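Local coordinates for protein VirX1 (Cyanophage Syn10, PDB 6QGM) that iodinates diverse substrates as a viral halogenase, probably using a reduced flavin as the related flavin-dependent tryptophan halogenases do, at residues H58-K63 against E178-P183; P98-S103 against E128-F133; W418-C421 against N426-P429; I373-G378 against Q382-G387. All coordinates share one frame; numbering follows the deposited sequence.

Interaction 1: residues H58-K63 against E178-P183; sequences HLLDLK and EKIALP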
loop_
_atom_site.group_PDB
_atom_site.type_symbol
_atom_site.label_atom_id
_atom_site.label_comp_id
_atom_site.label_asym_id
_atom_site.label_seq_id
_atom_site.Cartn_x
_atom_site.Cartn_y
_atom_site.Cartn_z
ATOM N N HIS B 58 32.832 8.037 0.093
ATOM C CA HIS B 58 33.326 6.641 0.247
ATOM C C HIS B 58 33.503 6.009 -1.144
ATOM O O HIS B 58 34.536 5.338 -1.353
ATOM C CB HIS B 58 32.413 5.869 1.226
ATOM C CG HIS B 58 32.810 6.029 2.660
ATOM N ND1 HIS B 58 33.757 5.211 3.252
ATOM C CD2 HIS B 58 32.420 6.897 3.623
ATOM C CE1 HIS B 58 33.932 5.568 4.511
ATOM N NE2 HIS B 58 33.118 6.596 4.761
ATOM N N LEU B 59 32.566 6.260 -2.065
ATOM C CA LEU B 59 32.609 5.756 -3.468
ATOM C C LEU B 59 33.829 6.328 -4.201
ATOM O O LEU B 59 34.338 5.631 -5.094
ATOM C CB LEU B 59 31.316 6.141 -4.203
ATOM C CG LEU B 59 30.089 5.283 -3.913
ATOM C CD1 LEU B 59 28.825 5.998 -4.366
ATOM C CD2 LEU B 59 30.210 3.921 -4.589
ATOM N N LEU B 60 34.278 7.537 -3.842
ATOM C CA LEU B 60 35.432 8.216 -4.497
ATOM C C LEU B 60 36.717 8.039 -3.680
ATOM O O LEU B 60 37.740 8.607 -4.118
ATOM C CB LEU B 60 35.121 9.706 -4.679
ATOM C CG LEU B 60 34.002 10.032 -5.668
ATOM C CD1 LEU B 60 33.994 11.514 -5.986
ATOM C CD2 LEU B 60 34.138 9.236 -6.957
ATOM N N ASP B 61 36.661 7.309 -2.548
ATOM C CA ASP B 61 37.812 6.972 -1.664
ATOM C C ASP B 61 38.406 8.232 -1.028
ATOM O O ASP B 61 39.606 8.215 -0.714
ATOM C CB ASP B 61 38.919 6.239 -2.422
ATOM C CG ASP B 61 38.597 4.799 -2.787
ATOM O OD1 ASP B 61 38.151 4.043 -1.879
ATOM O OD2 ASP B 61 38.823 4.445 -3.975
ATOM N N LEU B 62 37.603 9.274 -0.814
ATOM C CA LEU B 62 38.076 10.585 -0.298
ATOM C C LEU B 62 38.161 10.514 1.226
ATOM O O LEU B 62 37.108 10.365 1.849
ATOM C CB LEU B 62 37.104 11.678 -0.751
ATOM C CG LEU B 62 37.209 12.058 -2.223
ATOM C CD1 LEU B 62 35.969 12.807 -2.672
ATOM C CD2 LEU B 62 38.441 12.883 -2.512
ATOM N N LYS B 63 39.363 10.645 1.784
ATOM C CA LYS B 63 39.624 10.713 3.248
ATOM C C LYS B 63 39.469 12.173 3.714
ATOM O O LYS B 63 40.019 13.076 3.042
ATOM C CB LYS B 63 41.031 10.190 3.591
ATOM C CG LYS B 63 41.404 8.807 3.090
ATOM C CD LYS B 63 40.311 7.768 3.222
ATOM C CE LYS B 63 40.622 6.463 2.507
ATOM N NZ LYS B 63 39.416 5.850 1.884
ATOM N N GLU B 178 41.114 18.623 -9.867
ATOM C CA GLU B 178 42.593 18.505 -9.885
ATOM C C GLU B 178 43.027 17.088 -9.483
ATOM O O GLU B 178 43.997 16.587 -10.090
ATOM C CB GLU B 178 43.283 19.568 -9.036
ATOM C CG GLU B 178 42.644 20.028 -7.737
ATOM C CD GLU B 178 43.218 21.351 -7.243
ATOM O OE1 GLU B 178 44.460 21.404 -7.049
ATOM O OE2 GLU B 178 42.412 22.336 -7.061
ATOM N N LYS B 179 42.313 16.459 -8.541
ATOM C CA LYS B 179 42.743 15.193 -7.880
ATOM C C LYS B 179 42.149 13.954 -8.557
ATOM O O LYS B 179 42.839 12.928 -8.568
ATOM C CB LYS B 179 42.349 15.180 -6.404
ATOM C CG LYS B 179 42.923 16.299 -5.557
ATOM C CD LYS B 179 44.417 16.513 -5.590
ATOM C CE LYS B 179 44.769 17.959 -5.304
ATOM N NZ LYS B 179 46.202 18.135 -4.962
ATOM N N ILE B 180 40.923 14.019 -9.073
ATOM C CA ILE B 180 40.200 12.826 -9.612
ATOM C C ILE B 180 39.929 13.008 -11.114
ATOM O O ILE B 180 40.418 12.157 -11.892
ATOM C CB ILE B 180 38.920 12.526 -8.805
ATOM C CG1 ILE B 180 39.245 12.353 -7.319
ATOM C CG2 ILE B 180 38.188 11.320 -9.374
ATOM C CD1 ILE B 180 38.062 11.960 -6.450
ATOM N N ALA B 181 39.193 14.048 -11.515
ATOM C CA ALA B 181 38.627 14.178 -12.879
ATOM C C ALA B 181 39.752 14.305 -13.916
ATOM O O ALA B 181 39.836 13.442 -14.809
ATOM C CB ALA B 181 37.654 15.338 -12.939
ATOM N N LEU B 182 40.577 15.346 -13.822
ATOM C CA LEU B 182 41.607 15.624 -14.850
ATOM C C LEU B 182 42.594 14.459 -14.913
ATOM O O LEU B 182 42.833 13.919 -15.989
ATOM C CB LEU B 182 42.305 16.956 -14.551
ATOM C CG LEU B 182 41.435 18.198 -14.671
ATOM C CD1 LEU B 182 42.287 19.456 -14.579
ATOM C CD2 LEU B 182 40.645 18.175 -15.969
ATOM N N PRO B 183 43.189 14.009 -13.788
ATOM C CA PRO B 183 44.072 12.845 -13.821
ATOM C C PRO B 183 43.462 11.630 -14.537
ATOM O O PRO B 183 44.190 10.973 -15.252
ATOM C CB PRO B 183 44.315 12.549 -12.331
ATOM C CG PRO B 183 44.177 13.899 -11.660
ATOM C CD PRO B 183 43.077 14.589 -12.438
#
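L60 and I180 bring the two backbones to their nearest approach, with CA atoms 8.4 Å apart, where the turn that leaves helix 52-59 faces the last turn of helix 169-181. The helix before that turn is closed by a Schellman motif: D61 takes a positive phi of 64°, and its N bonds back to H58 O at 3.1 Å. L60 and L62 both touch one methyl, I180 CD1, from directions roughly at right angles. From L60 it is met by CB at 4.1 Å and by the CD1 methyl, and from L62 by CD2, again at 4.1 Å. I180 reaches both because CG1 is anti to the carbonyl carbon and the outer bond is extended (chi2 -176°), so that CD1 becomes the leading atom. The side-chain contacts are all apolar, and L60 O also lies beside CD1. D61 turns its carboxylate elsewhere, to a salt bridge with K25 and another with K478 of the second subunit. L60 and L62 also rest on L176, and L62 on Y175, one and more turns back along helix 169-181. I180 packs on A21 and S24 of helix 14-26, the helix that also carries K25, so helix 14-26 touches both segments.

Interaction 2: residues P98-S103 against E128-F133; sequences PSLDVS and ETFARF
L100 and F130 form the close part of this contact, between the loop that follows strand 91-95 and the short helix 129-134. The leucine methyl CD2 lies 4.2 Å from CZ, the far carbon of the phenylalanine ring, and the two side chains cross at about a right angle. F130 projects that far because its CG is anti to the backbone N (chi1 173°), which carries the ring out from the helix to the loop. The ring also makes edge-to-face contacts with W114 and F464, and L100 rests in turn on I111, so this end is packed among apolar and aromatic side chains. Further along, the loop makes an Asx turn: D101 OD1 accepts from S103 N at 2.8 Å, nearly along its own C-O axis. The turn bends the chain locally, and D101 in addition shares a backbone hydrogen bond with V134. Here the two backbones are nearest, the CA atoms of D101 and F133 lying 7.9 Å apart, but no side chains meet across the segments; instead a water bridges the two carbonyl oxygens. It donates to D101 O at 2.6 Å and to F133 O at 3.0 Å, joining the loop to the helix through two backbone acceptors. On this looser side V102 and S103 are exposed, whereas the F133 ring leads off to F104, L117 and W501.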
loop_
_atom_site.group_PDB
_atom_site.type_symbol
_atom_site.label_atom_id
_atom_site.label_comp_id
_atom_site.label_asym_id
_atom_site.label_seq_id
_atom_site.Cartn_x
_atom_site.Cartn_y
_atom_site.Cartn_z
ATOM N N PRO B 98 21.515 6.686 12.283
ATOM C CA PRO B 98 20.862 5.714 11.410
ATOM C C PRO B 98 19.460 5.426 11.967
ATOM O O PRO B 98 18.519 5.383 11.195
ATOM C CB PRO B 98 21.788 4.499 11.503
ATOM C CG PRO B 98 22.395 4.600 12.908
ATOM C CD PRO B 98 22.518 6.088 13.190
ATOM N N SER B 99 19.369 5.309 13.296
ATOM C CA SER B 99 18.200 4.797 14.064
ATOM C C SER B 99 18.154 5.471 15.438
ATOM O O SER B 99 19.191 5.973 15.883
ATOM C CB SER B 99 18.248 3.289 14.220
ATOM O OG SER B 99 19.434 2.882 14.901
ATOM N N LEU B 100 16.967 5.500 16.031
ATOM C CA LEU B 100 16.704 5.981 17.404
ATOM C C LEU B 100 17.357 5.013 18.397
ATOM O O LEU B 100 17.040 3.812 18.329
ATOM C CB LEU B 100 15.186 6.038 17.639
ATOM C CG LEU B 100 14.464 7.280 17.119
ATOM C CD1 LEU B 100 14.427 7.310 15.596
ATOM C CD2 LEU B 100 13.055 7.322 17.684
ATOM N N ASP B 101 18.194 5.524 19.303
ATOM C CA ASP B 101 18.720 4.748 20.460
ATOM C C ASP B 101 17.556 4.367 21.387
ATOM O O ASP B 101 16.924 5.262 21.946
ATOM C CB ASP B 101 19.799 5.540 21.206
ATOM C CG ASP B 101 20.490 4.738 22.288
ATOM O OD1 ASP B 101 19.872 3.778 22.778
ATOM O OD2 ASP B 101 21.639 5.064 22.617
ATOM N N VAL B 102 17.312 3.072 21.562
ATOM C CA VAL B 102 16.142 2.512 22.309
ATOM C C VAL B 102 16.501 2.280 23.787
ATOM O O VAL B 102 15.647 1.756 24.510
ATOM C CB VAL B 102 15.634 1.220 21.633
ATOM C CG1 VAL B 102 15.105 1.494 20.243
ATOM C CG2 VAL B 102 16.676 0.126 21.578
ATOM N N SER B 103 17.699 2.673 24.234
ATOM C CA SER B 103 18.297 2.278 25.547
ATOM C C SER B 103 17.346 2.549 26.723
ATOM O O SER B 103 17.267 1.654 27.595
ATOM C CB SER B 103 19.624 2.946 25.782
ATOM O OG SER B 103 20.555 2.524 24.781
ATOM N N GLU B 128 13.013 19.979 23.682
ATOM C CA GLU B 128 14.435 19.828 23.293
ATOM C C GLU B 128 15.019 18.527 23.857
ATOM O O GLU B 128 16.148 18.191 23.455
ATOM C CB GLU B 128 15.288 21.019 23.741
ATOM C CG GLU B 128 15.279 21.284 25.233
ATOM C CD GLU B 128 14.226 22.296 25.698
ATOM O OE1 GLU B 128 13.193 22.460 24.982
ATOM O OE2 GLU B 128 14.424 22.910 26.798
ATOM N N THR B 129 14.308 17.821 24.746
ATOM C CA THR B 129 14.822 16.599 25.421
ATOM C C THR B 129 14.565 15.344 24.576
ATOM O O THR B 129 15.254 14.320 24.860
ATOM C CB THR B 129 14.267 16.396 26.835
ATOM O OG1 THR B 129 12.849 16.223 26.758
ATOM C CG2 THR B 129 14.652 17.536 27.760
ATOM N N PHE B 130 13.641 15.375 23.605
ATOM C CA PHE B 130 13.367 14.199 22.737
ATOM C C PHE B 130 14.670 13.769 22.056
ATOM O O PHE B 130 15.017 12.553 22.114
ATOM C CB PHE B 130 12.287 14.445 21.684
ATOM C CG PHE B 130 12.159 13.296 20.712
ATOM C CD1 PHE B 130 11.538 12.118 21.088
ATOM C CD2 PHE B 130 12.720 13.375 19.438
ATOM C CE1 PHE B 130 11.453 11.057 20.201
ATOM C CE2 PHE B 130 12.615 12.320 18.545
ATOM C CZ PHE B 130 11.989 11.158 18.934
ATOM N N ALA B 131 15.380 14.719 21.429
ATOM C CA ALA B 131 16.602 14.425 20.646
ATOM C C ALA B 131 17.664 13.810 21.583
ATOM O O ALA B 131 18.266 12.785 21.220
ATOM C CB ALA B 131 17.088 15.683 19.970
ATOM N N ARG B 132 17.863 14.419 22.758
ATOM C CA ARG B 132 18.813 13.947 23.789
ATOM C C ARG B 132 18.444 12.528 24.188
ATOM O O ARG B 132 19.351 11.730 24.407
ATOM C CB ARG B 132 18.756 14.828 25.033
ATOM C CG ARG B 132 18.807 16.315 24.744
ATOM C CD ARG B 132 19.723 17.005 25.715
ATOM N NE ARG B 132 19.564 18.446 25.607
ATOM C CZ ARG B 132 18.848 19.196 26.428
ATOM N NH1 ARG B 132 18.220 18.662 27.465
ATOM N NH2 ARG B 132 18.786 20.498 26.217
ATOM N N PHE B 133 17.145 12.249 24.295
ATOM C CA PHE B 133 16.609 10.984 24.838
ATOM C C PHE B 133 16.716 9.873 23.794
ATOM O O PHE B 133 16.564 8.727 24.187
ATOM C CB PHE B 133 15.165 11.167 25.304
ATOM C CG PHE B 133 14.569 9.973 26.014
ATOM C CD1 PHE B 133 14.800 9.761 27.365
ATOM C CD2 PHE B 133 13.784 9.060 25.331
ATOM C CE1 PHE B 133 14.255 8.657 28.012
ATOM C CE2 PHE B 133 13.236 7.968 25.988
ATOM C CZ PHE B 133 13.469 7.762 27.324
HETATM O O HOH W 1 16.686 5.725 24.524
#

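Interaction 3: residues W418-C421 against N426-P429; sequences WKWC and NYMP
A single side-chain-to-backbone hydrogen bond, from the Y427 hydroxyl to the carbonyl oxygen of C421, ties the loop after helix 416-424 back to that helix. Y427 OH donates to C421 O over 2.7 Å. The acceptor is approached in its carbonyl plane, on a lone pair, with a C=O...donor angle of 125°. The oxygen in turn lies in the plane of the tyrosine ring, at its edge. The whole length of the phenol spans the gap to the helix, whose nearest CA, that of C421, is 8.9 Å from the CA of N426. Around the hydroxyl the packing is slighter: C421 CB lies 4.0 Å from Y427 OH, and W420 CZ3 approaches the same oxygen obliquely at 4.4 Å. The ring is stacked on W442 of helix 441-451 and touches A404, Y407 and A408 of helix 382-408, so it sits among three helices. At the start of the loop, N426 ND2 bonds to D386 OD2 of the third subunit, which places this turn at a subunit boundary. The bond to C421 O gives the buried phenol oxygen of Y427 a polar partner, and with C421 O held in the ring plane and W442 stacked on the ring, rotation of the phenol would probably be restricted.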
loop_
_atom_site.group_PDB
_atom_site.type_symbol
_atom_site.label_atom_id
_atom_site.label_comp_id
_atom_site.label_asym_id
_atom_site.label_seq_id
_atom_site.Cartn_x
_atom_site.Cartn_y
_atom_site.Cartn_z
ATOM N N TRP B 418 3.557 33.404 8.557
ATOM C CA TRP B 418 3.423 32.259 9.495
ATOM C C TRP B 418 1.945 31.915 9.680
ATOM O O TRP B 418 1.644 30.717 9.815
ATOM C CB TRP B 418 4.148 32.551 10.821
ATOM C CG TRP B 418 5.629 32.391 10.690
ATOM C CD1 TRP B 418 6.572 33.372 10.652
ATOM C CD2 TRP B 418 6.326 31.150 10.489
ATOM N NE1 TRP B 418 7.812 32.830 10.468
ATOM C CE2 TRP B 418 7.695 31.470 10.361
ATOM C CE3 TRP B 418 5.932 29.808 10.428
ATOM C CZ2 TRP B 418 8.663 30.489 10.163
ATOM C CZ3 TRP B 418 6.887 28.848 10.226
ATOM C CH2 TRP B 418 8.233 29.180 10.122
ATOM N N LYS B 419 1.052 32.913 9.642
ATOM C CA LYS B 419 -0.412 32.657 9.662
ATOM C C LYS B 419 -0.754 31.801 8.435
ATOM O O LYS B 419 -1.523 30.838 8.601
ATOM C CB LYS B 419 -1.215 33.950 9.771
ATOM C CG LYS B 419 -2.493 33.798 10.590
ATOM C CD LYS B 419 -3.405 35.000 10.562
ATOM C CE LYS B 419 -4.889 34.646 10.560
ATOM N NZ LYS B 419 -5.698 35.605 9.759
ATOM N N TRP B 420 -0.146 32.080 7.274
ATOM C CA TRP B 420 -0.402 31.294 6.035
ATOM C C TRP B 420 0.100 29.858 6.210
ATOM O O TRP B 420 -0.642 28.920 5.851
ATOM C CB TRP B 420 0.222 31.902 4.781
ATOM C CG TRP B 420 -0.110 31.094 3.557
ATOM C CD1 TRP B 420 -1.273 31.136 2.839
ATOM C CD2 TRP B 420 0.694 30.069 2.949
ATOM N NE1 TRP B 420 -1.250 30.211 1.832
ATOM C CE2 TRP B 420 -0.045 29.554 1.863
ATOM C CE3 TRP B 420 1.953 29.518 3.226
ATOM C CZ2 TRP B 420 0.445 28.532 1.046
ATOM C CZ3 TRP B 420 2.440 28.512 2.409
ATOM C CH2 TRP B 420 1.692 28.026 1.335
ATOM N N CYS B 421 1.331 29.705 6.707
ATOM C CA CYS B 421 2.038 28.403 6.817
ATOM C C CYS B 421 1.287 27.454 7.763
ATOM O O CYS B 421 1.249 26.256 7.447
ATOM C CB CYS B 421 3.468 28.588 7.294
ATOM S SG CYS B 421 4.548 29.306 6.031
ATOM N N ASN B 426 -3.368 24.305 3.000
ATOM C CA ASN B 426 -3.836 22.895 3.087
ATOM C C ASN B 426 -2.778 21.970 2.483
ATOM O O ASN B 426 -2.584 21.997 1.258
ATOM C CB ASN B 426 -5.160 22.664 2.360
ATOM C CG ASN B 426 -6.268 23.509 2.934
ATOM O OD1 ASN B 426 -6.819 24.355 2.232
ATOM N ND2 ASN B 426 -6.566 23.301 4.211
ATOM N N TYR B 427 -2.146 21.146 3.316
ATOM C CA TYR B 427 -0.991 20.316 2.915
ATOM C C TYR B 427 -1.451 18.934 2.450
ATOM O O TYR B 427 -0.608 18.185 1.924
ATOM C CB TYR B 427 -0.001 20.267 4.072
ATOM C CG TYR B 427 0.667 21.590 4.396
ATOM C CD1 TYR B 427 1.832 21.990 3.756
ATOM C CD2 TYR B 427 0.138 22.444 5.352
ATOM C CE1 TYR B 427 2.451 23.186 4.067
ATOM C CE2 TYR B 427 0.750 23.644 5.680
ATOM C CZ TYR B 427 1.915 24.015 5.041
ATOM O OH TYR B 427 2.529 25.192 5.356
ATOM N N MET B 428 -2.744 18.620 2.590
ATOM C CA MET B 428 -3.301 17.257 2.360
ATOM C C MET B 428 -4.470 17.320 1.386
ATOM O O MET B 428 -5.463 16.629 1.583
ATOM C CB MET B 428 -3.817 16.654 3.671
ATOM C CG MET B 428 -2.729 16.274 4.644
ATOM S SD MET B 428 -3.348 15.892 6.297
ATOM C CE MET B 428 -4.596 14.659 5.905
ATOM N N PRO B 429 -4.390 18.105 0.284
ATOM C CA PRO B 429 -5.562 18.349 -0.565
ATOM C C PRO B 429 -6.145 17.055 -1.166
ATOM O O PRO B 429 -7.340 16.920 -1.232
ATOM C CB PRO B 429 -5.011 19.283 -1.653
ATOM C CG PRO B 429 -3.539 18.939 -1.714
ATOM C CD PRO B 429 -3.161 18.700 -0.268
#

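Interaction 4: residues I373-G378 against Q382-G387; sequences INQRDG and QAERDG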
loop_
_atom_site.group_PDB
_atom_site.type_symbol
_atom_site.label_atom_id
_atom_site.label_comp_id
_atom_site.label_asym_id
_atom_site.label_seq_id
_atom_site.Cartn_x
_atom_site.Cartn_y
_atom_site.Cartn_z
ATOM N N ILE B 373 24.847 3.088 -15.982
ATOM C CA ILE B 373 25.967 3.015 -16.968
ATOM C C ILE B 373 26.824 1.767 -16.679
ATOM O O ILE B 373 27.288 1.159 -17.658
ATOM C CB ILE B 373 26.765 4.335 -16.962
ATOM C CG1 ILE B 373 25.944 5.451 -17.622
ATOM C CG2 ILE B 373 28.125 4.151 -17.614
ATOM C CD1 ILE B 373 26.590 6.820 -17.564
ATOM N N ASN B 374 26.990 1.375 -15.408
ATOM C CA ASN B 374 27.810 0.195 -15.014
ATOM C C ASN B 374 26.999 -1.098 -15.115
ATOM O O ASN B 374 27.575 -2.174 -14.907
ATOM C CB ASN B 374 28.398 0.333 -13.607
ATOM C CG ASN B 374 29.459 1.404 -13.554
ATOM O OD1 ASN B 374 29.948 1.844 -14.597
ATOM N ND2 ASN B 374 29.793 1.844 -12.356
ATOM N N GLN B 375 25.726 -1.005 -15.487
ATOM C CA GLN B 375 24.816 -2.170 -15.589
ATOM C C GLN B 375 25.241 -3.023 -16.798
ATOM O O GLN B 375 25.634 -4.172 -16.573
ATOM C CB GLN B 375 23.383 -1.629 -15.600
ATOM C CG GLN B 375 22.327 -2.645 -15.218
ATOM C CD GLN B 375 22.359 -3.094 -13.776
ATOM O OE1 GLN B 375 22.833 -4.184 -13.485
ATOM N NE2 GLN B 375 21.824 -2.293 -12.866
ATOM N N ARG B 376 25.205 -2.496 -18.030
ATOM C CA ARG B 376 25.586 -3.263 -19.256
ATOM C C ARG B 376 26.466 -2.409 -20.173
ATOM O O ARG B 376 26.099 -2.158 -21.325
ATOM C CB ARG B 376 24.342 -3.800 -19.970
ATOM C CG ARG B 376 23.495 -4.729 -19.110
ATOM C CD ARG B 376 22.214 -5.156 -19.764
ATOM N NE ARG B 376 21.176 -4.131 -19.734
ATOM C CZ ARG B 376 19.954 -4.310 -20.207
ATOM N NH1 ARG B 376 19.583 -5.484 -20.708
ATOM N NH2 ARG B 376 19.085 -3.317 -20.143
ATOM N N ASP B 377 27.611 -1.983 -19.640
ATOM C CA ASP B 377 28.708 -1.283 -20.361
ATOM C C ASP B 377 28.175 -0.031 -21.055
ATOM O O ASP B 377 28.644 0.259 -22.141
ATOM C CB ASP B 377 29.383 -2.255 -21.330
ATOM C CG ASP B 377 30.635 -1.710 -21.980
ATOM O OD1 ASP B 377 31.312 -0.891 -21.337
ATOM O OD2 ASP B 377 30.910 -2.105 -23.131
ATOM N N GLY B 378 27.240 0.689 -20.433
ATOM C CA GLY B 378 26.739 1.977 -20.953
ATOM C C GLY B 378 25.474 1.819 -21.790
ATOM O O GLY B 378 24.893 2.840 -22.201
ATOM N N GLN B 382 14.853 2.579 -22.372
ATOM C CA GLN B 382 13.869 3.631 -22.017
ATOM C C GLN B 382 13.241 3.266 -20.665
ATOM O O GLN B 382 13.031 4.182 -19.856
ATOM C CB GLN B 382 12.815 3.804 -23.110
ATOM C CG GLN B 382 11.910 5.008 -22.885
ATOM C CD GLN B 382 12.701 6.275 -22.662
ATOM O OE1 GLN B 382 13.558 6.634 -23.453
ATOM N NE2 GLN B 382 12.440 6.956 -21.566
ATOM N N ALA B 383 12.981 1.977 -20.417
ATOM C CA ALA B 383 12.440 1.472 -19.133
ATOM C C ALA B 383 13.330 1.940 -17.968
ATOM O O ALA B 383 12.785 2.409 -16.960
ATOM C CB ALA B 383 12.324 -0.026 -19.182
ATOM N N GLU B 384 14.657 1.847 -18.110
ATOM C CA GLU B 384 15.626 2.222 -17.042
ATOM C C GLU B 384 15.619 3.746 -16.864
ATOM O O GLU B 384 15.614 4.213 -15.711
ATOM C CB GLU B 384 17.024 1.673 -17.359
ATOM C CG GLU B 384 17.145 0.158 -17.246
ATOM C CD GLU B 384 18.353 -0.468 -17.943
ATOM O OE1 GLU B 384 18.220 -0.775 -19.150
ATOM O OE2 GLU B 384 19.436 -0.656 -17.298
ATOM N N ARG B 385 15.605 4.499 -17.959
ATOM C CA ARG B 385 15.581 5.989 -17.925
ATOM C C ARG B 385 14.274 6.475 -17.278
ATOM O O ARG B 385 14.326 7.437 -16.485
ATOM C CB ARG B 385 15.768 6.542 -19.343
ATOM C CG ARG B 385 17.129 6.217 -19.945
ATOM C CD ARG B 385 17.420 6.985 -21.213
ATOM N NE ARG B 385 16.636 6.541 -22.340
ATOM C CZ ARG B 385 16.911 5.501 -23.107
ATOM N NH1 ARG B 385 17.978 4.753 -22.880
ATOM N NH2 ARG B 385 16.095 5.206 -24.103
ATOM N N ASP B 386 13.146 5.832 -17.601
ATOM C CA ASP B 386 11.819 6.073 -16.966
ATOM C C ASP B 386 11.929 5.753 -15.469
ATOM O O ASP B 386 11.410 6.549 -14.666
ATOM C CB ASP B 386 10.714 5.307 -17.701
ATOM C CG ASP B 386 10.413 5.882 -19.085
ATOM O OD1 ASP B 386 10.906 6.978 -19.372
ATOM O OD2 ASP B 386 9.679 5.239 -19.876
ATOM N N GLY B 387 12.617 4.662 -15.116
ATOM C CA GLY B 387 12.909 4.271 -13.723
ATOM C C GLY B 387 13.729 5.317 -12.999
ATOM O O GLY B 387 13.416 5.603 -11.835
#
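R376 and E384 face each other across the loop that connects helix 360-373 to helix 382-408, and they form the salt bridge of this contact. R376 NH2 donates to E384 OE1 at 2.9 Å, with an N-H...acceptor angle of 131°. The two flat groups are set differently: the glutamate oxygen lies at the edge of the guanidinium, close to its plane, but the nitrogen comes from above the carboxylate plane, the planes themselves being 52° apart. One nitrogen thus meets one oxygen, rather than the two-point, side-by-side pairing of coplanar groups. E384 reaches out from the first turn of the helix with its chain extended beyond CG, while R376 is bent at chi3 (-78°), which swings its guanidinium round to meet it. Q375 crosses E384 obliquely, its CG 4.1 Å from E384 OE2. The polar ends have further partners: E384 OE1 also bonds to the T381 hydroxyl, just ahead of the helix, R376 NH1 is bound by the Y409 and H469 carbonyl oxygens of the second subunit, and Q375 OE1 by the R472 N of that subunit. The buried charge pair is consequently part of the subunit interface, and the intersubunit bonds would hold the guanidinium in place. Beyond it, on the helix, R385, whose NH2 also bonds to Q423 OE1 of the second subunit, grips Q382 OE1 with two nitrogens, NE at 3.3 Å and NH2 at 3.0 Å, both from the same face of the amide plane, while Q382 NE2 donates to D386 OD1 at 2.7 Å.

Overall arrangement
Interaction 1 spans the longest reach of sequence and encloses interaction 2; interaction 4 follows, then interaction 3. Interactions 1 and 4 are the closest pair, with centres 24 Å apart and nearest atoms about 8 Å apart, and both touch the second subunit, as does P98 of interaction 2. Interactions 1 and 3 are the most distant, 44 Å between centres, on opposite sides of the chain's centre. Helix 382-408, which begins in interaction 4, precedes helix 416-424 of interaction 3 in the chain and packs against Y427 there. N426 of interaction 3 meets Q382 and D386 of the third subunit, while D386 of interaction 4 packs on N426 of the second, so these two contacts supply matching sides of one interface between copies.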